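Local coordinates for protein purine nucleoside phosphorylase (PDB 6B4Q) that probably catalyses the reversible phosphorolysis of purine nucleosides such as inosine and guanosine, yielding the free base and ribose 1-phosphate, at residues Ser35-Leu40 with Leu114-Ala119; Gln84-Met89 with Gly220-Pro225; Arg124-Gly129 with Ser241-Asn246; Gly192-Asn197 with Cys216-Met221. One frame throughout, in Å; residues are numbered along the deposited sequence.

Contact 1: Ser35-Leu40 with Leu114-Ala119; sequences SGLGKL and LITNLA. With CQG (pyridin-4-ol), chain H.
The loop 35-40 stands off strand 114-119, Ser35 CA lying 7.2 Å from Asn117 CA and Leu37 CA 7.7 Å from Thr116 CA, and the strand's side chains meet the loop without backbone pairing. Two leucines, one from each side, do most of this. Leu37 has its CG anti to the carbonyl carbon (chi1 -53°), which swings CD1 down to the strand, where it comes to 3.9 Å from Thr116 OG1. The same CD1 sits 4.5 Å from Leu118 CG, a looser apolar touch. Leu273 of helix 259-283 and Leu242 of strand 236-246 also pack on Leu37. Thr116 meets Leu37 at an oblique angle, but the main polar partner of its OG1 is Gly34 N, immediately before the loop segment, so that the threonine ties the start of this loop to the strand. The loop follows the short strand 29-31 and carries the sequence Ser-Gly-Leu-Gly; in related trimeric purine nucleoside phosphorylases the corresponding glycine-rich turn helps form the phosphate pocket. A dimethyl sulfoxide, probably from the crystallisation liquor, lies about 3 Å from the nearest atom of the Ser35 side chain, as might be expected of such a pocket. At the edge of the contact Leu118 CD1 lies 3.0 Å from Ser35 O and 3.3 Å from Ser35 OG, unusually close, so the exact position of this methyl is doubtful. Beyond Leu118 the strand runs into the pyridin-4-ol pocket, probably the base site, where Ala119 C is 3.5 Å from C2 of the ligand.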
loop_
_atom_site.group_PDB
_atom_site.type_symbol
_atom_site.label_atom_id
_atom_site.label_comp_id
_atom_site.label_asym_id
_atom_site.label_seq_id
_atom_site.Cartn_x
_atom_site.Cartn_y
_atom_site.Cartn_z
ATOM N N SER A 35 -5.611 -14.562 19.027
ATOM C CA SER A 35 -4.650 -14.808 20.099
ATOM C C SER A 35 -5.344 -14.740 21.456
ATOM O O SER A 35 -6.090 -13.794 21.735
ATOM C CB SER A 35 -3.514 -13.792 20.026
ATOM O OG SER A 35 -4.008 -12.477 20.234
ATOM N N GLY A 36 -5.079 -15.737 22.308
ATOM C CA GLY A 36 -5.750 -15.862 23.587
ATOM C C GLY A 36 -7.152 -16.442 23.503
ATOM O O GLY A 36 -7.787 -16.628 24.552
ATOM N N LEU A 37 -7.637 -16.752 22.303
ATOM C CA LEU A 37 -9.012 -17.201 22.073
ATOM C C LEU A 37 -9.057 -18.623 21.507
ATOM O O LEU A 37 -9.994 -18.984 20.784
ATOM C CB LEU A 37 -9.738 -16.230 21.133
ATOM C CG LEU A 37 -9.690 -14.745 21.558
ATOM C CD1 LEU A 37 -10.387 -13.868 20.489
ATOM C CD2 LEU A 37 -10.316 -14.517 22.946
ATOM N N GLY A 38 -8.071 -19.458 21.848
ATOM C CA GLY A 38 -7.943 -20.774 21.243
ATOM C C GLY A 38 -8.323 -21.965 22.101
ATOM O O GLY A 38 -8.096 -23.107 21.676
ATOM N N LYS A 39 -8.921 -21.757 23.265
ATOM C CA LYS A 39 -9.182 -22.867 24.188
ATOM C C LYS A 39 -10.116 -23.913 23.582
ATOM O O LYS A 39 -9.995 -25.100 23.900
ATOM C CB LYS A 39 -9.761 -22.335 25.500
ATOM C CG LYS A 39 -10.120 -23.440 26.533
ATOM C CD LYS A 39 -10.625 -22.863 27.869
ATOM C CE LYS A 39 -11.583 -23.820 28.622
ATOM N NZ LYS A 39 -11.487 -25.265 28.217
ATOM N N LEU A 40 -11.035 -23.503 22.697
ATOM C CA LEU A 40 -11.941 -24.469 22.073
ATOM C C LEU A 40 -11.175 -25.576 21.359
ATOM O O LEU A 40 -11.624 -26.730 21.340
ATOM C CB LEU A 40 -12.879 -23.758 21.085
ATOM C CG LEU A 40 -13.935 -24.601 20.348
ATOM C CD1 LEU A 40 -14.851 -25.335 21.315
ATOM C CD2 LEU A 40 -14.772 -23.727 19.432
ATOM N N LEU A 114 -15.166 -20.199 10.274
ATOM C CA LEU A 114 -15.456 -19.324 11.406
ATOM C C LEU A 114 -14.151 -18.719 11.909
ATOM O O LEU A 114 -13.184 -19.456 12.139
ATOM C CB LEU A 114 -16.126 -20.108 12.540
ATOM C CG LEU A 114 -17.327 -20.997 12.196
ATOM C CD1 LEU A 114 -17.838 -21.762 13.419
ATOM C CD2 LEU A 114 -18.470 -20.172 11.591
ATOM N N ILE A 115 -14.112 -17.388 12.063
ATOM C CA ILE A 115 -12.883 -16.663 12.403
ATOM C C ILE A 115 -13.106 -15.696 13.561
ATOM O O ILE A 115 -14.106 -14.972 13.590
ATOM C CB ILE A 115 -12.359 -15.871 11.190
ATOM C CG1 ILE A 115 -12.196 -16.745 9.993
ATOM C CG2 ILE A 115 -10.995 -15.202 11.506
ATOM C CD1 ILE A 115 -11.828 -15.948 8.730
ATOM N N THR A 116 -12.165 -15.667 14.517
ATOM C CA THR A 116 -12.142 -14.610 15.537
ATOM C C THR A 116 -10.821 -13.835 15.506
ATOM O O THR A 116 -9.775 -14.346 15.060
ATOM C CB THR A 116 -12.402 -15.158 16.972
ATOM O OG1 THR A 116 -11.374 -16.087 17.377
ATOM C CG2 THR A 116 -13.741 -15.849 17.063
ATOM N N ASN A 117 -10.880 -12.580 15.982
ATOM C CA ASN A 117 -9.711 -11.704 16.066
ATOM C C ASN A 117 -9.886 -10.698 17.201
ATOM O O ASN A 117 -10.969 -10.556 17.777
ATOM C CB ASN A 117 -9.445 -11.006 14.725
ATOM C CG ASN A 117 -10.545 -10.025 14.319
ATOM O OD1 ASN A 117 -10.838 -9.098 15.040
ATOM N ND2 ASN A 117 -11.102 -10.200 13.125
ATOM N N LEU A 118 -8.768 -10.045 17.559
ATOM C CA LEU A 118 -8.741 -8.917 18.487
ATOM C C LEU A 118 -8.565 -7.616 17.697
ATOM O O LEU A 118 -7.806 -7.563 16.715
ATOM C CB LEU A 118 -7.636 -9.091 19.523
ATOM C CG LEU A 118 -7.991 -10.118 20.639
ATOM C CD1 LEU A 118 -6.778 -10.940 21.025
ATOM C CD2 LEU A 118 -8.561 -9.376 21.815
ATOM N N ALA A 119 -9.319 -6.583 18.073
ATOM C CA ALA A 119 -9.378 -5.363 17.270
ATOM C C ALA A 119 -9.542 -4.122 18.145
ATOM O O ALA A 119 -9.934 -4.209 19.317
ATOM C CB ALA A 119 -10.530 -5.441 16.262
HETATM C C4 CQG H . -5.742 -2.256 17.422
HETATM C C3 CQG H . -6.243 -1.811 18.631
HETATM C C2 CQG H . -6.323 -4.048 19.404
HETATM C C1 CQG H . -5.814 -4.492 18.201
HETATM O O CQG H . -5.024 -4.064 16.031
HETATM C C CQG H . -5.540 -3.579 17.232
HETATM N N CQG H . -6.525 -2.707 19.605
#

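Contact 2: Gln84-Met89 with Gly220-Pro225; sequences QGRLHM and GMSTVP. With CQG (pyridin-4-ol), chain H; DMS (dimethyl sulfoxide), chain F.
Ser222 and Thr223 face Arg86 and His88 where the loop 84-89 passes the turn leading into helix 224-232, with His88 CA 6.3 Å from Ser222 CA. The close-fitting half is built around Ser222 CB. It sits over one face of the Arg86 guanidinium, offset toward the rim, and at the same time meets the His88 ring edge-on, in plane, 3.6 Å from CD2. The guanidinium reaches past it with NH1 to Thr223 OG1 in a weak, bent hydrogen bond (3.0 Å, 133° at the hydrogen), made possible by a chain that bends at chi3 (-98°). Its NH2 has a stronger partner in Thr116 O of strand 112-121, which helps fix the rotation of the group. Thr223 OG1 in turn accepts from Asn117 ND2 and donates to Ser222 OG at 3.1 Å, so a relay of polar groups runs from the strand to the serine. Farther along, Met89 SD slides past Pro225 CG at 3.8 Å, and Leu145 of a second subunit packs on this methionine. A water and a dimethyl sulfoxide, probably from the crystallisation liquor, lie on the looser side. The water accepts from Met89 N (3.0 Å) and gives a weak bond to Met221 O, bridging backbones that do not meet directly. The dimethyl sulfoxide takes a bond from Ser222 OG to its own oxygen (3.0 Å), while its methyl carbon C1 lies near the His88 ring edge and its sulfur near Arg86 NH2. Arg86, His88 and Ser222 gathered round this molecule are consistent with the phosphate site of trimeric purine nucleoside phosphorylases.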
loop_
_atom_site.group_PDB
_atom_site.type_symbol
_atom_site.label_atom_id
_atom_site.label_comp_id
_atom_site.label_asym_id
_atom_site.label_seq_id
_atom_site.Cartn_x
_atom_site.Cartn_y
_atom_site.Cartn_z
ATOM N N GLN A 84 -4.111 -23.936 14.610
ATOM C CA GLN A 84 -3.605 -23.575 15.937
ATOM C C GLN A 84 -2.270 -22.847 15.747
ATOM O O GLN A 84 -1.226 -23.482 15.598
ATOM C CB GLN A 84 -3.443 -24.827 16.795
ATOM C CG GLN A 84 -3.055 -24.562 18.239
ATOM C CD GLN A 84 -3.056 -25.833 19.085
ATOM O OE1 GLN A 84 -2.341 -26.794 18.795
ATOM N NE2 GLN A 84 -3.864 -25.839 20.134
ATOM N N GLY A 85 -2.304 -21.519 15.778
ATOM C CA GLY A 85 -1.173 -20.709 15.350
ATOM C C GLY A 85 -1.394 -20.146 13.958
ATOM O O GLY A 85 -1.036 -20.759 12.941
ATOM N N ARG A 86 -1.997 -18.978 13.871
ATOM C CA ARG A 86 -2.312 -18.491 12.534
ATOM C C ARG A 86 -1.180 -17.625 11.993
ATOM O O ARG A 86 -0.334 -17.107 12.733
ATOM C CB ARG A 86 -3.651 -17.752 12.537
ATOM C CG ARG A 86 -3.593 -16.284 12.767
ATOM C CD ARG A 86 -4.905 -15.773 13.332
ATOM N NE ARG A 86 -5.809 -15.191 12.339
ATOM C CZ ARG A 86 -6.904 -14.520 12.673
ATOM N NH1 ARG A 86 -7.708 -14.039 11.729
ATOM N NH2 ARG A 86 -7.198 -14.336 13.964
ATOM N N LEU A 87 -1.138 -17.538 10.667
ATOM C CA LEU A 87 -0.099 -16.814 9.952
ATOM C C LEU A 87 -0.593 -15.404 9.683
ATOM O O LEU A 87 -1.687 -15.232 9.142
ATOM C CB LEU A 87 0.213 -17.523 8.630
ATOM C CG LEU A 87 0.365 -19.043 8.714
ATOM C CD1 LEU A 87 0.562 -19.611 7.323
ATOM C CD2 LEU A 87 1.513 -19.415 9.615
ATOM N N HIS A 88 0.203 -14.400 10.049
ATOM C CA HIS A 88 -0.152 -12.999 9.840
ATOM C C HIS A 88 0.781 -12.341 8.821
ATOM O O HIS A 88 1.999 -12.553 8.853
ATOM C CB HIS A 88 -0.068 -12.223 11.153
ATOM C CG HIS A 88 -1.100 -12.605 12.165
ATOM N ND1 HIS A 88 -0.795 -13.322 13.305
ATOM C CD2 HIS A 88 -2.422 -12.330 12.236
ATOM C CE1 HIS A 88 -1.889 -13.475 14.031
ATOM N NE2 HIS A 88 -2.891 -12.890 13.402
ATOM N N MET A 89 0.224 -11.487 7.947
ATOM C CA MET A 89 1.051 -10.940 6.867
ATOM C C MET A 89 2.097 -9.948 7.394
ATOM O O MET A 89 3.139 -9.764 6.733
ATOM C CB MET A 89 0.162 -10.317 5.756
ATOM C CG MET A 89 -0.697 -11.401 5.103
ATOM S SD MET A 89 -1.390 -11.081 3.485
ATOM C CE MET A 89 0.072 -11.096 2.491
ATOM N N GLY A 220 -8.052 -3.699 12.678
ATOM C CA GLY A 220 -7.152 -4.743 13.134
ATOM C C GLY A 220 -6.209 -5.171 12.021
ATOM O O GLY A 220 -6.267 -4.668 10.896
ATOM N N MET A 221 -5.348 -6.146 12.362
ATOM C CA MET A 221 -4.204 -6.517 11.534
ATOM C C MET A 221 -4.309 -7.919 10.921
ATOM O O MET A 221 -3.283 -8.479 10.522
ATOM C CB MET A 221 -2.909 -6.438 12.363
ATOM C CG MET A 221 -2.640 -5.155 13.079
ATOM S SD MET A 221 -1.117 -5.274 14.081
ATOM C CE MET A 221 -1.327 -3.808 15.095
ATOM N N SER A 222 -5.502 -8.502 10.842
ATOM C CA SER A 222 -5.656 -9.885 10.407
ATOM C C SER A 222 -6.949 -10.031 9.611
ATOM O O SER A 222 -7.582 -9.039 9.217
ATOM C CB SER A 222 -5.652 -10.838 11.610
ATOM O OG SER A 222 -6.838 -10.654 12.361
ATOM N N THR A 223 -7.318 -11.302 9.359
ATOM C CA THR A 223 -8.656 -11.726 8.934
ATOM C C THR A 223 -9.000 -11.456 7.467
ATOM O O THR A 223 -9.449 -12.372 6.765
ATOM C CB THR A 223 -9.688 -11.100 9.873
ATOM O OG1 THR A 223 -9.486 -11.632 11.197
ATOM C CG2 THR A 223 -11.104 -11.461 9.441
ATOM N N VAL A 224 -8.830 -10.226 6.981
ATOM C CA VAL A 224 -9.221 -9.915 5.588
ATOM C C VAL A 224 -8.502 -10.786 4.560
ATOM O O VAL A 224 -9.156 -11.241 3.602
ATOM C CB VAL A 224 -9.076 -8.403 5.333
ATOM C CG1 VAL A 224 -9.127 -8.066 3.860
ATOM C CG2 VAL A 224 -10.181 -7.647 6.058
ATOM N N PRO A 225 -7.200 -11.117 4.698
ATOM C CA PRO A 225 -6.580 -12.035 3.716
ATOM C C PRO A 225 -7.252 -13.399 3.653
ATOM O O PRO A 225 -7.535 -13.903 2.538
ATOM C CB PRO A 225 -5.114 -12.125 4.209
ATOM C CG PRO A 225 -4.886 -10.770 4.866
ATOM C CD PRO A 225 -6.184 -10.561 5.627
HETATM C C4 CQG H . -5.742 -2.256 17.422
HETATM C C3 CQG H . -6.243 -1.811 18.631
HETATM C C2 CQG H . -6.323 -4.048 19.404
HETATM C C1 CQG H . -5.814 -4.492 18.201
HETATM O O CQG H . -5.024 -4.064 16.031
HETATM C C CQG H . -5.540 -3.579 17.232
HETATM N N CQG H . -6.525 -2.707 19.605
HETATM S S DMS F . -5.929 -12.011 16.283
HETATM O O DMS F . -5.947 -10.989 15.194
HETATM C C1 DMS F . -4.489 -13.099 16.068
HETATM C C2 DMS F . -5.382 -11.245 17.809
HETATM O O HOH W 1 -2.649 -10.806 8.111
#

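Contact 3: Arg124-Gly129 with Ser241-Asn246; sequences RKLKSG and SLIANN. With CQG (pyridin-4-ol), chain H.
Asn246, at the end of strand 236-246, meets Leu126 along the loop 124-129, and its side chain can be followed outward. CB lies 3.7 Å from Leu126 O. CG, 3.8 Å from the same Leu126 O, is anti to the backbone N (chi1 -171°), which carries the amide out over the loop. There ND2 donates to Leu126 O at 3.0 Å, the N-H pointing fairly well at the acceptor (153°) although the oxygen is tilted from the amide plane; Asn123 O is a weak second acceptor. The other branch, OD1, turns to the following helix 247-253 and takes the hydrogen of Leu249 N, so one amide caps a helix with its oxygen and holds a loop with its nitrogen. Nearer the start of strand 131-139 the contact becomes backbone pairing. Gly129 N gives a short, nearly straight bond to Ile243 O (2.8 Å, 169°), and Ser128 CA lies close to that oxygen in a CA-H...O contact. This opens the antiparallel pairing of strands 131-139 and 236-246 in the central mixed sheet of the phosphorylase fold. Ser128 OG is 3.1 Å from Ala244 O. Between the polar ends lies Ile243: CG2 touches Lys127 O at 3.5 Å, while CD1 lies loosely against Leu126 CD1, 4.4 Å away. The next residue but one, Asn245, points away from the loop, and its OD1 stands 2.8 Å from the pyridin-4-ol ring nitrogen. Its ND2 bonds to Asp250 OD2, a second-shell carboxylate that helps set which way the amide faces the ligand.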
loop_
_atom_site.group_PDB
_atom_site.type_symbol
_atom_site.label_atom_id
_atom_site.label_comp_id
_atom_site.label_asym_id
_atom_site.label_seq_id
_atom_site.Cartn_x
_atom_site.Cartn_y
_atom_site.Cartn_z
ATOM N N ARG A 124 -17.994 5.167 18.144
ATOM C CA ARG A 124 -18.067 5.609 19.535
ATOM C C ARG A 124 -18.972 4.735 20.404
ATOM O O ARG A 124 -18.852 4.797 21.624
ATOM C CB ARG A 124 -18.509 7.077 19.599
ATOM C CG ARG A 124 -17.406 7.996 19.069
ATOM C CD ARG A 124 -17.835 9.446 18.981
ATOM N NE ARG A 124 -16.744 10.311 18.528
ATOM C CZ ARG A 124 -15.810 10.828 19.326
ATOM N NH1 ARG A 124 -15.808 10.569 20.635
ATOM N NH2 ARG A 124 -14.869 11.606 18.803
ATOM N N LYS A 125 -19.834 3.897 19.824
ATOM C CA LYS A 125 -20.661 2.983 20.616
ATOM C C LYS A 125 -19.905 1.765 21.159
ATOM O O LYS A 125 -20.478 1.009 21.959
ATOM C CB LYS A 125 -21.844 2.473 19.775
ATOM C CG LYS A 125 -22.885 3.527 19.437
ATOM C CD LYS A 125 -23.945 2.937 18.517
ATOM C CE LYS A 125 -24.887 4.004 17.964
ATOM N NZ LYS A 125 -25.898 4.487 18.958
ATOM N N LEU A 126 -18.655 1.536 20.742
ATOM C CA LEU A 126 -17.929 0.318 21.084
ATOM C C LEU A 126 -17.041 0.502 22.326
ATOM O O LEU A 126 -16.311 1.494 22.436
ATOM C CB LEU A 126 -17.083 -0.111 19.881
ATOM C CG LEU A 126 -17.875 -0.525 18.629
ATOM C CD1 LEU A 126 -16.921 -0.919 17.498
ATOM C CD2 LEU A 126 -18.849 -1.657 18.947
ATOM N N LYS A 127 -17.108 -0.467 23.248
ATOM C CA LYS A 127 -16.363 -0.499 24.500
ATOM C C LYS A 127 -15.471 -1.733 24.541
ATOM O O LYS A 127 -15.749 -2.748 23.892
ATOM C CB LYS A 127 -17.298 -0.566 25.725
ATOM C CG LYS A 127 -18.265 0.590 25.879
ATOM C CD LYS A 127 -19.466 0.185 26.733
ATOM C CE LYS A 127 -20.742 0.080 25.897
ATOM N NZ LYS A 127 -20.603 -0.728 24.615
ATOM N N SER A 128 -14.431 -1.662 25.370
ATOM C CA SER A 128 -13.622 -2.838 25.672
ATOM C C SER A 128 -14.505 -4.001 26.132
ATOM O O SER A 128 -15.375 -3.837 27.000
ATOM C CB SER A 128 -12.598 -2.481 26.756
ATOM O OG SER A 128 -11.748 -3.568 27.019
ATOM N N GLY A 129 -14.274 -5.178 25.541
ATOM C CA GLY A 129 -15.049 -6.377 25.823
ATOM C C GLY A 129 -16.268 -6.608 24.942
ATOM O O GLY A 129 -16.924 -7.662 25.078
ATOM N N SER A 241 -14.984 -9.841 15.743
ATOM C CA SER A 241 -13.913 -9.121 16.438
ATOM C C SER A 241 -14.251 -8.967 17.926
ATOM O O SER A 241 -15.385 -8.639 18.280
ATOM C CB SER A 241 -13.695 -7.725 15.845
ATOM O OG SER A 241 -13.092 -7.728 14.548
ATOM N N LEU A 242 -13.247 -9.184 18.796
ATOM C CA LEU A 242 -13.309 -8.814 20.208
ATOM C C LEU A 242 -12.616 -7.464 20.372
ATOM O O LEU A 242 -11.456 -7.310 19.981
ATOM C CB LEU A 242 -12.637 -9.873 21.082
ATOM C CG LEU A 242 -12.441 -9.496 22.559
ATOM C CD1 LEU A 242 -13.748 -9.139 23.264
ATOM C CD2 LEU A 242 -11.805 -10.681 23.295
ATOM N N ILE A 243 -13.328 -6.488 20.917
ATOM C CA ILE A 243 -12.813 -5.124 21.034
ATOM C C ILE A 243 -11.952 -5.011 22.286
ATOM O O ILE A 243 -12.418 -5.243 23.405
ATOM C CB ILE A 243 -13.961 -4.106 21.071
ATOM C CG1 ILE A 243 -14.842 -4.202 19.813
ATOM C CG2 ILE A 243 -13.428 -2.692 21.306
ATOM C CD1 ILE A 243 -14.042 -4.046 18.483
ATOM N N ALA A 244 -10.684 -4.660 22.112
ATOM C CA ALA A 244 -9.801 -4.516 23.261
ATOM C C ALA A 244 -9.818 -3.120 23.886
ATOM O O ALA A 244 -9.474 -2.979 25.059
ATOM C CB ALA A 244 -8.373 -4.870 22.845
ATOM N N ASN A 245 -10.237 -2.104 23.147
ATOM C CA ASN A 245 -10.120 -0.707 23.530
ATOM C C ASN A 245 -10.814 0.103 22.461
ATOM O O ASN A 245 -11.004 -0.385 21.348
ATOM C CB ASN A 245 -8.671 -0.274 23.621
ATOM C CG ASN A 245 -7.991 -0.275 22.258
ATOM O OD1 ASN A 245 -7.828 -1.338 21.638
ATOM N ND2 ASN A 245 -7.604 0.918 21.768
ATOM N N ASN A 246 -11.126 1.367 22.778
ATOM C CA ASN A 246 -11.644 2.309 21.782
ATOM C C ASN A 246 -10.529 3.305 21.446
ATOM O O ASN A 246 -10.172 4.153 22.276
ATOM C CB ASN A 246 -12.901 3.033 22.278
ATOM C CG ASN A 246 -13.554 3.830 21.187
ATOM O OD1 ASN A 246 -13.008 4.841 20.768
ATOM N ND2 ASN A 246 -14.718 3.367 20.683
HETATM C C4 CQG H . -5.742 -2.256 17.422
HETATM C C3 CQG H . -6.243 -1.811 18.631
HETATM C C2 CQG H . -6.323 -4.048 19.404
HETATM C C1 CQG H . -5.814 -4.492 18.201
HETATM O O CQG H . -5.024 -4.064 16.031
HETATM C C CQG H . -5.540 -3.579 17.232
HETATM N N CQG H . -6.525 -2.707 19.605
#

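Contact 4: Gly192-Asn197 with Cys216-Met221; sequences GVYAFN and CDVVGM. With CQG (pyridin-4-ol), chain H.
Strands 189-196 and 218-220 pair in parallel as the two strands of a beta-alpha-beta unit whose helix is 205-213, Tyr194 lying beside Val218, Ala195 beside Val219 and Phe196 beside Gly220. Backbone bonds set the register: Ala195 N to Val218 O (2.9 Å, 174°), Gly220 N to Ala195 O (3.0 Å) and Asn197 N to Gly220 O. Val193 O takes two donors, Asp217 N and Val218 N. One polar side chain prolongs this ladder: Asp217 OD2 accepts from Val193 N at 2.8 Å through its anti lone pair, while its OD1 is held by Asn123 ND2. Apolar packing differs on the two faces. On the face of Tyr194 and Val218, Val218 CG2 meets Tyr194 CD1 at 3.6 Å, the two side chains crossing at about a right angle; the phenol then runs along the strand until its OH lies against Gly220 CA, where no side chain intervenes, and bonds to Ser222 N. On the face of Ala195 and Val219, Ala195 CB rests on Cys216 SG (3.6 Å). At the far end Asn197 and Met221 point the same way side by side, and the Phe196 ring turns its edge to carbonyl oxygens, with CE1 3.6 Å from Met221 O.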
loop_
_atom_site.group_PDB
_atom_site.type_symbol
_atom_site.label_atom_id
_atom_site.label_comp_id
_atom_site.label_asym_id
_atom_site.label_seq_id
_atom_site.Cartn_x
_atom_site.Cartn_y
_atom_site.Cartn_z
ATOM N N GLY A 192 -20.486 -4.297 12.287
ATOM C CA GLY A 192 -19.682 -3.191 11.799
ATOM C C GLY A 192 -18.734 -3.526 10.662
ATOM O O GLY A 192 -18.560 -4.684 10.255
ATOM N N VAL A 193 -18.117 -2.458 10.153
ATOM C CA VAL A 193 -17.165 -2.499 9.037
ATOM C C VAL A 193 -15.747 -2.543 9.603
ATOM O O VAL A 193 -15.389 -1.712 10.459
ATOM C CB VAL A 193 -17.345 -1.263 8.131
ATOM C CG1 VAL A 193 -16.203 -1.160 7.119
ATOM C CG2 VAL A 193 -18.734 -1.261 7.437
ATOM N N TYR A 194 -14.946 -3.501 9.123
ATOM C CA TYR A 194 -13.582 -3.754 9.602
ATOM C C TYR A 194 -12.548 -3.138 8.660
ATOM O O TYR A 194 -12.528 -3.470 7.473
ATOM C CB TYR A 194 -13.350 -5.257 9.686
ATOM C CG TYR A 194 -11.983 -5.764 10.181
ATOM C CD1 TYR A 194 -11.808 -6.168 11.506
ATOM C CD2 TYR A 194 -10.896 -5.919 9.319
ATOM C CE1 TYR A 194 -10.587 -6.660 11.960
ATOM C CE2 TYR A 194 -9.653 -6.435 9.774
ATOM C CZ TYR A 194 -9.517 -6.801 11.085
ATOM O OH TYR A 194 -8.336 -7.320 11.549
ATOM N N ALA A 195 -11.667 -2.293 9.207
ATOM C CA ALA A 195 -10.516 -1.759 8.465
ATOM C C ALA A 195 -9.298 -2.634 8.723
ATOM O O ALA A 195 -8.924 -2.884 9.883
ATOM C CB ALA A 195 -10.210 -0.323 8.868
ATOM N N PHE A 196 -8.648 -3.078 7.629
ATOM C CA PHE A 196 -7.411 -3.873 7.694
ATOM C C PHE A 196 -6.207 -2.914 7.668
ATOM O O PHE A 196 -5.885 -2.320 6.628
ATOM C CB PHE A 196 -7.394 -4.867 6.523
ATOM C CG PHE A 196 -6.179 -5.799 6.455
ATOM C CD1 PHE A 196 -5.391 -6.089 7.565
ATOM C CD2 PHE A 196 -5.822 -6.383 5.224
ATOM C CE1 PHE A 196 -4.284 -6.938 7.472
ATOM C CE2 PHE A 196 -4.706 -7.209 5.119
ATOM C CZ PHE A 196 -3.931 -7.496 6.244
ATOM N N ASN A 197 -5.552 -2.771 8.828
ATOM C CA ASN A 197 -4.239 -2.132 8.984
ATOM C C ASN A 197 -3.159 -3.200 8.865
ATOM O O ASN A 197 -3.094 -4.104 9.699
ATOM C CB ASN A 197 -4.176 -1.473 10.369
ATOM C CG ASN A 197 -2.755 -1.091 10.797
ATOM O OD1 ASN A 197 -1.896 -0.704 9.977
ATOM N ND2 ASN A 197 -2.504 -1.189 12.126
ATOM N N CYS A 216 -15.258 3.582 9.135
ATOM C CA CYS A 216 -14.816 2.333 9.730
ATOM C C CYS A 216 -15.363 2.226 11.144
ATOM O O CYS A 216 -15.442 3.224 11.872
ATOM C CB CYS A 216 -13.290 2.249 9.758
ATOM S SG CYS A 216 -12.521 2.378 8.123
ATOM N N ASP A 217 -15.763 1.016 11.529
ATOM C CA ASP A 217 -16.216 0.768 12.891
ATOM C C ASP A 217 -15.158 0.128 13.783
ATOM O O ASP A 217 -15.174 0.371 14.987
ATOM C CB ASP A 217 -17.463 -0.134 12.893
ATOM C CG ASP A 217 -18.667 0.513 12.169
ATOM O OD1 ASP A 217 -19.162 1.530 12.694
ATOM O OD2 ASP A 217 -19.120 0.007 11.101
ATOM N N VAL A 218 -14.283 -0.715 13.232
ATOM C CA VAL A 218 -13.224 -1.405 13.981
ATOM C C VAL A 218 -11.985 -1.467 13.091
ATOM O O VAL A 218 -12.068 -1.309 11.873
ATOM C CB VAL A 218 -13.638 -2.834 14.431
ATOM C CG1 VAL A 218 -14.981 -2.826 15.183
ATOM C CG2 VAL A 218 -13.764 -3.734 13.296
ATOM N N VAL A 219 -10.812 -1.693 13.704
ATOM C CA VAL A 219 -9.546 -1.791 12.967
ATOM C C VAL A 219 -8.707 -2.928 13.556
ATOM O O VAL A 219 -8.649 -3.110 14.780
ATOM C CB VAL A 219 -8.776 -0.436 12.993
ATOM C CG1 VAL A 219 -8.529 0.027 14.393
ATOM C CG2 VAL A 219 -7.457 -0.513 12.217
ATOM N N GLY A 220 -8.052 -3.699 12.678
ATOM C CA GLY A 220 -7.152 -4.743 13.134
ATOM C C GLY A 220 -6.209 -5.171 12.021
ATOM O O GLY A 220 -6.267 -4.668 10.896
ATOM N N MET A 221 -5.348 -6.146 12.362
ATOM C CA MET A 221 -4.204 -6.517 11.534
ATOM C C MET A 221 -4.309 -7.919 10.921
ATOM O O MET A 221 -3.283 -8.479 10.522
ATOM C CB MET A 221 -2.909 -6.438 12.363
ATOM C CG MET A 221 -2.640 -5.155 13.079
ATOM S SD MET A 221 -1.117 -5.274 14.081
ATOM C CE MET A 221 -1.327 -3.808 15.095
HETATM C C4 CQG H . -5.742 -2.256 17.422
HETATM C C3 CQG H . -6.243 -1.811 18.631
HETATM C C2 CQG H . -6.323 -4.048 19.404
HETATM C C1 CQG H . -5.814 -4.492 18.201
HETATM O O CQG H . -5.024 -4.064 16.031
HETATM C C CQG H . -5.540 -3.579 17.232
HETATM N N CQG H . -6.525 -2.707 19.605
#

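Overall arrangement
Contacts 1, 3 and 4 all reach the central sheet, where strand 112-121 neighbours both 236-246 and 218-220; contact 2 gathers the loops that follow strands 78-84 and 218-220 and shares Gly220 and Met221 with contact 4. Contact 4 is almost wholly buried and dominated by parallel backbone pairing, whereas contact 3 mixes one antiparallel bond with a capping asparagine and has exposed charged residues on its loop. Contact 1 is buried but held by apolar packing, and contact 2, partly buried, relies on hydroxyls, a guanidinium and solvent molecules. Asn117 bonds to contacts 2 and 3 and packs on Tyr194 of contact 4, and each of the four borders the pyridin-4-ol pocket.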